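Long-range contacts in shikimate dehydrogenase-like protein HI_0607 (Haemophilus influenzae, PDB 1NPY), which oxidises shikimate to 3-dehydroshikimate with NADP(+) in vitro, though so weakly that shikimate may not be its biological substrate: residues A120-G126 with D177-T183; K147-V153 with Y165-L171. One frame throughout, in Å; residues are numbered along the deposited sequence.

Both contacts lie in the six-stranded parallel sheet of the Rossmann-type NADP(+)-binding domain, their centres about 10 Å apart. Interaction 1 pairs the first strand of that sheet, 122-125, with strand 178-181, whereas interaction 2 pairs 146-149 with 166-168, the outermost strand on that side. Strands 122-125 and 146-149 are themselves neighbours: V124 O and Y149 N are 2.8 Å apart and G126 N and Y149 O 2.9 Å, both probable hydrogen bonds, and the rings of H125 and Y149 stack. Along the chain, interaction 2 is nested within interaction 1. G126 probably contributes to the NADP(+) site, and the side chain of N152 lies about 4 Å from those of S127 and K154, two further residues that probably bind NADP(+).

Interaction 1 (A120-G126 with D177-T183); sequences AKVIVHG and DILVNVT
The central parallel pairing of the Rossmann-type sheet joins strand 122-125 to strand 178-181, with V122 beside I178, I123 beside L179, V124 beside V180 and H125 beside N181. At the entry of the pair, D177 OD2 accepts from K121 N (3.0 Å) through its anti lone pair. K121 O takes two donors, the backbone N of I178 and, off the carbonyl plane, that of D177. Further along, I123 and H125 each donate to and accept from segment 177-183. V122, V124, I178 and V180 fill one face of the sheet, where helix 131-140 rests on V124 and V180. Strand 122-125 then runs into the glycine-rich turn of the GxGxxA-type pattern, which probably binds NADP(+). Its first glycine, G126, has a positive phi of 128°, and V182 CG2 comes within 3.5 Å of G126 CA. On the other face, T183 CG2 lies over the H125 ring, 3.8 Å from the centroid, in a CH-pi contact, while H125 ND1 bonds to A197 O. N181 OD1 receives T183 N (3.1 Å) from above its carbonyl plane, the bond of an Asx turn, and also T183 OG1 (2.6 Å) in that plane.

Interaction 2 (K147-V153 with Y165-L171); sequences KIYARNV and YAYINSL
L171 lies across one face of the Y149 ring, its CG 3.8 Å from the ring centroid in a CH-pi contact and offset toward the CD2-CE2 rim. L171 CD1 makes the nearest approach, 3.5 Å from Y149 CE2. Y149 holds its CG anti to its own backbone N (chi1 171°), which carries the ring past the end of strand 166-168, and the carbonyl oxygens of I168 and N169 meet its edge in the ring plane. A water joins Y149 OH (2.7 Å) to L171 N (3.1 Å), tying the phenol to the backbone of the segment that covers it. The parallel strands 146-149 and 166-168 themselves are linked by I148 N to A166 O (2.8 Å) and I168 N to I148 O (2.9 Å). They are the two strands of a beta-alpha-beta unit whose crossover is helix 153-163, and the side chain of Y167 packs against that helix at Q157 and A160. The Y167 ring extends along segment 147-153, with V153 O above its centre. Y167 OH sits 2.6 Å from A150 O and 2.8 Å from N169 OD1, two acceptors for one proton, and V153 CG2 packs against both this hydroxyl and N169 OD1. At the start of the pair, the side chains of I148 and Y165 cross at about a right angle, CD1 of I148 against CB of Y165, while Y165 OH bonds to F143 O.

Interaction 1 (A120-G126 with D177-T183)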
ATOM      1  N   ALA A 120       7.312  17.667 -11.703  1.00 18.68           N
ATOM      2  CA  ALA A 120       6.990  16.793 -12.825  1.00 17.46           C
ATOM      3  C   ALA A 120       5.486  16.565 -12.941  1.00 18.41           C
ATOM      4  O   ALA A 120       4.771  16.559 -11.941  1.00 17.84           O
ATOM      5  CB  ALA A 120       7.702  15.470 -12.641  1.00 19.04           C
ATOM      6  N   LYS A 121       5.037  16.299 -14.164  1.00 17.06           N
ATOM      7  CA  LYS A 121       3.649  15.992 -14.471  1.00 16.89           C
ATOM      8  C   LYS A 121       3.386  14.505 -14.218  1.00 16.03           C
ATOM      9  O   LYS A 121       4.157  13.646 -14.673  1.00 14.16           O
ATOM     10  CB  LYS A 121       3.334  16.336 -15.921  1.00 17.72           C
ATOM     11  CG  LYS A 121       3.227  17.835 -16.212  1.00 21.43           C
ATOM     12  CD  LYS A 121       3.302  18.134 -17.703  1.00 25.41           C
ATOM     13  CE  LYS A 121       2.161  17.481 -18.453  1.00 28.90           C
ATOM     14  NZ  LYS A 121       1.993  17.946 -19.863  1.00 31.26           N
ATOM     15  N   VAL A 122       2.371  14.239 -13.401  1.00 14.88           N
ATOM     16  CA  VAL A 122       1.986  12.874 -13.025  1.00 13.93           C
ATOM     17  C   VAL A 122       0.637  12.509 -13.652  1.00 13.61           C
ATOM     18  O   VAL A 122      -0.274  13.321 -13.668  1.00 14.16           O
ATOM     19  CB  VAL A 122       1.835  12.755 -11.496  1.00 13.86           C
ATOM     20  CG1 VAL A 122       1.525  11.315 -11.081  1.00 14.21           C
ATOM     21  CG2 VAL A 122       3.127  13.231 -10.835  1.00 13.90           C
ATOM     22  N   ILE A 123       0.496  11.284 -14.160  1.00 12.84           N
ATOM     23  CA  ILE A 123      -0.808  10.711 -14.473  1.00 12.43           C
ATOM     24  C   ILE A 123      -0.992   9.411 -13.717  1.00 11.93           C
ATOM     25  O   ILE A 123      -0.133   8.532 -13.781  1.00 10.90           O
ATOM     26  CB  ILE A 123      -1.004  10.493 -15.994  1.00 12.17           C
ATOM     27  CG1 ILE A 123      -0.980  11.831 -16.730  1.00 13.68           C
ATOM     28  CG2 ILE A 123      -2.303   9.722 -16.260  1.00 14.59           C
ATOM     29  CD1 ILE A 123      -1.217  11.629 -18.239  1.00 14.95           C
ATOM     30  N   VAL A 124      -2.075   9.329 -12.949  1.00 12.26           N
ATOM     31  CA  VAL A 124      -2.500   8.119 -12.264  1.00 12.20           C
ATOM     32  C   VAL A 124      -3.617   7.442 -13.066  1.00 12.83           C
ATOM     33  O   VAL A 124      -4.649   8.059 -13.335  1.00 12.69           O
ATOM     34  CB  VAL A 124      -3.005   8.426 -10.836  1.00 13.27           C
ATOM     35  CG1 VAL A 124      -3.527   7.174 -10.178  1.00 14.30           C
ATOM     36  CG2 VAL A 124      -1.907   9.044  -9.960  1.00 13.79           C
ATOM     37  N   HIS A 125      -3.396   6.207 -13.509  1.00 12.69           N
ATOM     38  CA  HIS A 125      -4.419   5.414 -14.168  1.00 12.78           C
ATOM     39  C   HIS A 125      -5.098   4.563 -13.105  1.00 13.21           C
ATOM     40  O   HIS A 125      -4.519   3.634 -12.551  1.00 14.65           O
ATOM     41  CB  HIS A 125      -3.791   4.545 -15.262  1.00 12.01           C
ATOM     42  CG  HIS A 125      -4.777   3.864 -16.161  1.00 14.09           C
ATOM     43  ND1 HIS A 125      -4.380   3.048 -17.200  1.00 14.81           N
ATOM     44  CD2 HIS A 125      -6.124   3.946 -16.245  1.00 17.53           C
ATOM     45  CE1 HIS A 125      -5.444   2.627 -17.862  1.00 14.36           C
ATOM     46  NE2 HIS A 125      -6.519   3.151 -17.295  1.00 14.21           N
ATOM     47  N   GLY A 126      -6.358   4.881 -12.838  1.00 13.42           N
ATOM     48  CA  GLY A 126      -7.196   4.112 -11.939  1.00 14.39           C
ATOM     49  C   GLY A 126      -7.842   4.999 -10.891  1.00 14.02           C
ATOM     50  O   GLY A 126      -7.417   6.127 -10.670  1.00 14.08           O
ATOM     51  N   ASP A 177       5.452  12.947 -17.084  1.00 15.71           N
ATOM     52  CA  ASP A 177       6.767  12.453 -16.708  1.00 15.56           C
ATOM     53  C   ASP A 177       6.743  11.201 -15.853  1.00 14.41           C
ATOM     54  O   ASP A 177       7.664  10.389 -15.892  1.00 13.70           O
ATOM     55  CB  ASP A 177       7.468  13.562 -15.932  1.00 15.67           C
ATOM     56  CG  ASP A 177       7.512  14.830 -16.730  1.00 19.71           C
ATOM     57  OD1 ASP A 177       8.072  14.745 -17.841  1.00 22.87           O
ATOM     58  OD2 ASP A 177       6.995  15.902 -16.359  1.00 19.60           O
ATOM     59  N   ILE A 178       5.705  11.083 -15.032  1.00 12.55           N
ATOM     60  CA  ILE A 178       5.533  10.004 -14.076  1.00 11.97           C
ATOM     61  C   ILE A 178       4.189   9.340 -14.363  1.00 11.84           C
ATOM     62  O   ILE A 178       3.127   9.957 -14.238  1.00 11.40           O
ATOM     63  CB  ILE A 178       5.608  10.512 -12.622  1.00 12.68           C
ATOM     64  CG1 ILE A 178       6.973  11.156 -12.340  1.00 12.36           C
ATOM     65  CG2 ILE A 178       5.389   9.399 -11.633  1.00 13.02           C
ATOM     66  CD1 ILE A 178       7.060  11.913 -11.001  1.00 15.12           C
ATOM     67  N   LEU A 179       4.247   8.066 -14.732  1.00  9.62           N
ATOM     68  CA  LEU A 179       3.054   7.267 -14.977  1.00 10.15           C
ATOM     69  C   LEU A 179       2.842   6.264 -13.855  1.00  8.20           C
ATOM     70  O   LEU A 179       3.743   5.492 -13.529  1.00  9.60           O
ATOM     71  CB  LEU A 179       3.186   6.500 -16.289  1.00  9.10           C
ATOM     72  CG  LEU A 179       3.623   7.392 -17.450  1.00 12.22           C
ATOM     73  CD1 LEU A 179       3.773   6.496 -18.674  1.00 12.97           C
ATOM     74  CD2 LEU A 179       2.594   8.468 -17.746  1.00 13.12           C
ATOM     75  N   VAL A 180       1.675   6.315 -13.224  1.00  8.44           N
ATOM     76  CA  VAL A 180       1.389   5.415 -12.116  1.00  8.72           C
ATOM     77  C   VAL A 180       0.179   4.561 -12.472  1.00  8.00           C
ATOM     78  O   VAL A 180      -0.891   5.075 -12.804  1.00  8.93           O
ATOM     79  CB  VAL A 180       1.082   6.158 -10.785  1.00  9.20           C
ATOM     80  CG1 VAL A 180       1.052   5.199  -9.630  1.00 10.61           C
ATOM     81  CG2 VAL A 180       2.028   7.305 -10.527  1.00 10.89           C
ATOM     82  N   ASN A 181       0.326   3.246 -12.346  1.00  7.98           N
ATOM     83  CA  ASN A 181      -0.791   2.346 -12.569  1.00  8.84           C
ATOM     84  C   ASN A 181      -1.336   1.881 -11.215  1.00  9.81           C
ATOM     85  O   ASN A 181      -0.588   1.309 -10.400  1.00  9.85           O
ATOM     86  CB  ASN A 181      -0.399   1.102 -13.362  1.00 10.15           C
ATOM     87  CG  ASN A 181      -1.570   0.134 -13.488  1.00  9.64           C
ATOM     88  OD1 ASN A 181      -2.648   0.543 -13.908  1.00 12.04           O
ATOM     89  ND2 ASN A 181      -1.375  -1.118 -13.134  1.00  8.81           N
ATOM     90  N   VAL A 182      -2.624   2.152 -11.011  1.00 10.88           N
ATOM     91  CA  VAL A 182      -3.381   1.663  -9.868  1.00 12.01           C
ATOM     92  C   VAL A 182      -4.639   0.888 -10.302  1.00 13.03           C
ATOM     93  O   VAL A 182      -5.603   0.728  -9.545  1.00 13.82           O
ATOM     94  CB  VAL A 182      -3.768   2.778  -8.870  1.00 12.47           C
ATOM     95  CG1 VAL A 182      -2.532   3.399  -8.260  1.00 14.53           C
ATOM     96  CG2 VAL A 182      -4.679   3.857  -9.477  1.00 14.58           C
ATOM     97  N   THR A 183      -4.612   0.366 -11.518  1.00 13.52           N
ATOM     98  CA  THR A 183      -5.667  -0.527 -12.004  1.00 13.26           C
ATOM     99  C   THR A 183      -5.245  -1.975 -11.792  1.00 14.05           C
ATOM    100  O   THR A 183      -4.091  -2.261 -11.443  1.00 12.95           O
ATOM    101  CB  THR A 183      -5.944  -0.371 -13.524  1.00 13.51           C
ATOM    102  OG1 THR A 183      -4.802  -0.780 -14.291  1.00 11.75           O
ATOM    103  CG2 THR A 183      -6.245   1.044 -14.001  1.00 14.13           C
TER

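Interaction 2 (K147-V153 with Y165-L171)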
ATOM      1  N   LYS A 147      -2.958  14.301 -12.921  1.00 14.11           N
ATOM      2  CA  LYS A 147      -4.254  14.057 -13.534  1.00 15.07           C
ATOM      3  C   LYS A 147      -4.627  12.610 -13.226  1.00 15.34           C
ATOM      4  O   LYS A 147      -3.764  11.729 -13.235  1.00 15.19           O
ATOM      5  CB  LYS A 147      -4.198  14.307 -15.041  1.00 16.08           C
ATOM      6  CG  LYS A 147      -3.804  15.721 -15.405  1.00 17.63           C
ATOM      7  CD  LYS A 147      -3.672  15.894 -16.911  1.00 21.00           C
ATOM      8  CE  LYS A 147      -3.010  17.204 -17.289  1.00 25.10           C
ATOM      9  NZ  LYS A 147      -2.688  17.280 -18.746  1.00 29.92           N
ATOM     10  N   ILE A 148      -5.913  12.376 -12.995  1.00 14.89           N
ATOM     11  CA  ILE A 148      -6.435  11.041 -12.746  1.00 15.38           C
ATOM     12  C   ILE A 148      -7.128  10.616 -14.027  1.00 15.50           C
ATOM     13  O   ILE A 148      -8.054  11.288 -14.483  1.00 16.84           O
ATOM     14  CB  ILE A 148      -7.384  11.027 -11.532  1.00 15.38           C
ATOM     15  CG1 ILE A 148      -6.580  11.165 -10.231  1.00 18.66           C
ATOM     16  CG2 ILE A 148      -8.110   9.675 -11.458  1.00 16.35           C
ATOM     17  CD1 ILE A 148      -6.675  12.490  -9.546  1.00 21.25           C
ATOM     18  N   TYR A 149      -6.601   9.559 -14.636  1.00 14.58           N
ATOM     19  CA  TYR A 149      -7.160   8.903 -15.807  1.00 15.77           C
ATOM     20  C   TYR A 149      -7.893   7.636 -15.393  1.00 15.04           C
ATOM     21  O   TYR A 149      -7.296   6.701 -14.871  1.00 14.73           O
ATOM     22  CB  TYR A 149      -5.986   8.545 -16.734  1.00 15.24           C
ATOM     23  CG  TYR A 149      -6.304   7.670 -17.925  1.00 18.52           C
ATOM     24  CD1 TYR A 149      -7.454   7.861 -18.673  1.00 23.48           C
ATOM     25  CD2 TYR A 149      -5.416   6.667 -18.312  1.00 22.14           C
ATOM     26  CE1 TYR A 149      -7.732   7.049 -19.771  1.00 28.46           C
ATOM     27  CE2 TYR A 149      -5.685   5.853 -19.399  1.00 25.82           C
ATOM     28  CZ  TYR A 149      -6.839   6.047 -20.117  1.00 28.91           C
ATOM     29  OH  TYR A 149      -7.105   5.260 -21.211  1.00 34.90           O
ATOM     30  N   ALA A 150      -9.205   7.581 -15.574  1.00 15.76           N
ATOM     31  CA  ALA A 150      -9.914   6.418 -15.070  1.00 17.09           C
ATOM     32  C   ALA A 150     -11.209   6.227 -15.831  1.00 18.67           C
ATOM     33  O   ALA A 150     -11.792   7.191 -16.307  1.00 18.19           O
ATOM     34  CB  ALA A 150     -10.233   6.555 -13.594  1.00 18.12           C
ATOM     35  N   ARG A 151     -11.614   4.970 -15.920  1.00 21.38           N
ATOM     36  CA  ARG A 151     -12.858   4.656 -16.602  1.00 24.00           C
ATOM     37  C   ARG A 151     -14.111   4.936 -15.760  1.00 24.72           C
ATOM     38  O   ARG A 151     -15.164   5.210 -16.338  1.00 25.55           O
ATOM     39  CB  ARG A 151     -12.808   3.232 -17.146  1.00 25.37           C
ATOM     40  CG  ARG A 151     -12.741   2.151 -16.094  1.00 29.53           C
ATOM     41  CD  ARG A 151     -12.721   0.754 -16.690  1.00 33.60           C
ATOM     42  NE  ARG A 151     -12.365  -0.224 -15.667  1.00 37.00           N
ATOM     43  CZ  ARG A 151     -13.179  -0.676 -14.724  1.00 42.64           C
ATOM     44  NH1 ARG A 151     -14.447  -0.282 -14.670  1.00 44.40           N
ATOM     45  NH2 ARG A 151     -12.733  -1.570 -13.845  1.00 44.26           N
ATOM     46  N   ASN A 152     -14.031   4.866 -14.433  1.00 24.27           N
ATOM     47  CA  ASN A 152     -15.118   5.293 -13.553  1.00 24.87           C
ATOM     48  C   ASN A 152     -15.109   6.815 -13.422  1.00 24.79           C
ATOM     49  O   ASN A 152     -14.337   7.384 -12.649  1.00 23.40           O
ATOM     50  CB  ASN A 152     -15.015   4.650 -12.163  1.00 25.99           C
ATOM     51  CG  ASN A 152     -16.297   4.802 -11.338  1.00 29.40           C
ATOM     52  OD1 ASN A 152     -16.771   3.823 -10.755  1.00 38.71           O
ATOM     53  ND2 ASN A 152     -16.871   6.003 -11.289  1.00 30.04           N
ATOM     54  N   VAL A 153     -15.968   7.470 -14.196  1.00 24.71           N
ATOM     55  CA  VAL A 153     -15.990   8.921 -14.305  1.00 25.43           C
ATOM     56  C   VAL A 153     -16.338   9.627 -12.995  1.00 25.60           C
ATOM     57  O   VAL A 153     -15.720  10.628 -12.640  1.00 23.82           O
ATOM     58  CB  VAL A 153     -16.982   9.356 -15.413  1.00 25.84           C
ATOM     59  CG1 VAL A 153     -17.176  10.855 -15.403  1.00 26.00           C
ATOM     60  CG2 VAL A 153     -16.511   8.873 -16.784  1.00 27.73           C
ATOM     61  N   TYR A 165      -6.951  18.169  -8.016  1.00 19.24           N
ATOM     62  CA  TYR A 165      -6.325  17.776  -9.266  1.00 18.82           C
ATOM     63  C   TYR A 165      -7.339  17.755 -10.401  1.00 19.28           C
ATOM     64  O   TYR A 165      -8.474  18.188 -10.233  1.00 21.65           O
ATOM     65  CB  TYR A 165      -5.723  16.391  -9.036  1.00 17.53           C
ATOM     66  CG  TYR A 165      -4.474  16.372  -8.193  1.00 15.62           C
ATOM     67  CD1 TYR A 165      -3.462  17.323  -8.347  1.00 15.89           C
ATOM     68  CD2 TYR A 165      -4.274  15.339  -7.283  1.00 16.88           C
ATOM     69  CE1 TYR A 165      -2.286  17.238  -7.606  1.00 14.82           C
ATOM     70  CE2 TYR A 165      -3.106  15.240  -6.550  1.00 16.43           C
ATOM     71  CZ  TYR A 165      -2.136  16.192  -6.697  1.00 14.71           C
ATOM     72  OH  TYR A 165      -0.968  16.007  -5.993  1.00 16.30           O
ATOM     73  N   ALA A 166      -6.968  17.241 -11.568  1.00 18.73           N
ATOM     74  CA  ALA A 166      -7.907  17.169 -12.677  1.00 18.43           C
ATOM     75  C   ALA A 166      -8.155  15.721 -13.075  1.00 18.06           C
ATOM     76  O   ALA A 166      -7.296  14.860 -12.867  1.00 16.88           O
ATOM     77  CB  ALA A 166      -7.374  17.990 -13.847  1.00 18.04           C
ATOM     78  N   TYR A 167      -9.326  15.498 -13.662  1.00 18.60           N
ATOM     79  CA  TYR A 167      -9.749  14.216 -14.191  1.00 17.95           C
ATOM     80  C   TYR A 167      -9.738  14.244 -15.711  1.00 19.54           C
ATOM     81  O   TYR A 167     -10.186  15.228 -16.310  1.00 20.05           O
ATOM     82  CB  TYR A 167     -11.152  13.862 -13.694  1.00 18.24           C
ATOM     83  CG  TYR A 167     -11.738  12.672 -14.400  1.00 17.01           C
ATOM     84  CD1 TYR A 167     -11.337  11.377 -14.081  1.00 15.07           C
ATOM     85  CD2 TYR A 167     -12.647  12.847 -15.444  1.00 19.39           C
ATOM     86  CE1 TYR A 167     -11.842  10.301 -14.748  1.00 17.62           C
ATOM     87  CE2 TYR A 167     -13.154  11.763 -16.119  1.00 17.56           C
ATOM     88  CZ  TYR A 167     -12.743  10.499 -15.772  1.00 17.78           C
ATOM     89  OH  TYR A 167     -13.235   9.408 -16.448  1.00 21.79           O
ATOM     90  N   ILE A 168      -9.269  13.149 -16.304  1.00 19.49           N
ATOM     91  CA  ILE A 168      -9.346  12.940 -17.750  1.00 20.52           C
ATOM     92  C   ILE A 168      -9.923  11.569 -18.075  1.00 21.84           C
ATOM     93  O   ILE A 168      -9.617  10.563 -17.426  1.00 22.15           O
ATOM     94  CB  ILE A 168      -7.970  13.143 -18.435  1.00 19.75           C
ATOM     95  CG1 ILE A 168      -6.914  12.181 -17.859  1.00 21.48           C
ATOM     96  CG2 ILE A 168      -7.564  14.583 -18.292  1.00 18.78           C
ATOM     97  CD1 ILE A 168      -5.534  12.310 -18.514  1.00 23.68           C
ATOM     98  N   ASN A 169     -10.795  11.532 -19.078  1.00 24.39           N
ATOM     99  CA  ASN A 169     -11.380  10.272 -19.519  1.00 26.68           C
ATOM    100  C   ASN A 169     -10.540   9.649 -20.633  1.00 27.08           C
ATOM    101  O   ASN A 169     -10.811   8.516 -21.004  1.00 28.26           O
ATOM    102  CB  ASN A 169     -12.847  10.441 -19.927  1.00 27.37           C
ATOM    103  CG  ASN A 169     -13.585   9.114 -20.028  1.00 31.57           C
ATOM    104  OD1 ASN A 169     -13.743   8.387 -19.045  1.00 34.29           O
ATOM    105  ND2 ASN A 169     -14.041   8.790 -21.231  1.00 35.64           N
ATOM    106  N   SER A 170      -9.508  10.330 -21.127  1.00 27.71           N
ATOM    107  CA  SER A 170      -8.561   9.706 -22.056  1.00 29.04           C
ATOM    108  C   SER A 170      -7.188  10.367 -22.143  1.00 29.01           C
ATOM    109  O   SER A 170      -6.980  11.480 -21.653  1.00 26.73           O
ATOM    110  CB  SER A 170      -9.173   9.629 -23.460  1.00 29.43           C
ATOM    111  OG  SER A 170      -9.576  10.917 -23.877  1.00 33.34           O
ATOM    112  N   LEU A 171      -6.241   9.659 -22.757  1.00 29.16           N
ATOM    113  CA  LEU A 171      -4.872  10.154 -22.854  1.00 30.67           C
ATOM    114  C   LEU A 171      -4.516  11.033 -24.059  1.00 33.34           C
ATOM    115  O   LEU A 171      -3.372  11.459 -24.190  1.00 33.49           O
ATOM    116  CB  LEU A 171      -3.909   8.969 -22.783  1.00 30.23           C
ATOM    117  CG  LEU A 171      -3.954   8.235 -21.443  1.00 27.84           C
ATOM    118  CD1 LEU A 171      -3.141   6.953 -21.569  1.00 26.97           C
ATOM    119  CD2 LEU A 171      -3.447   9.113 -20.320  1.00 26.99           C
TER
HETATM  120  O   HOH W   1      -6.920   6.772 -23.482  1.00 31.66           O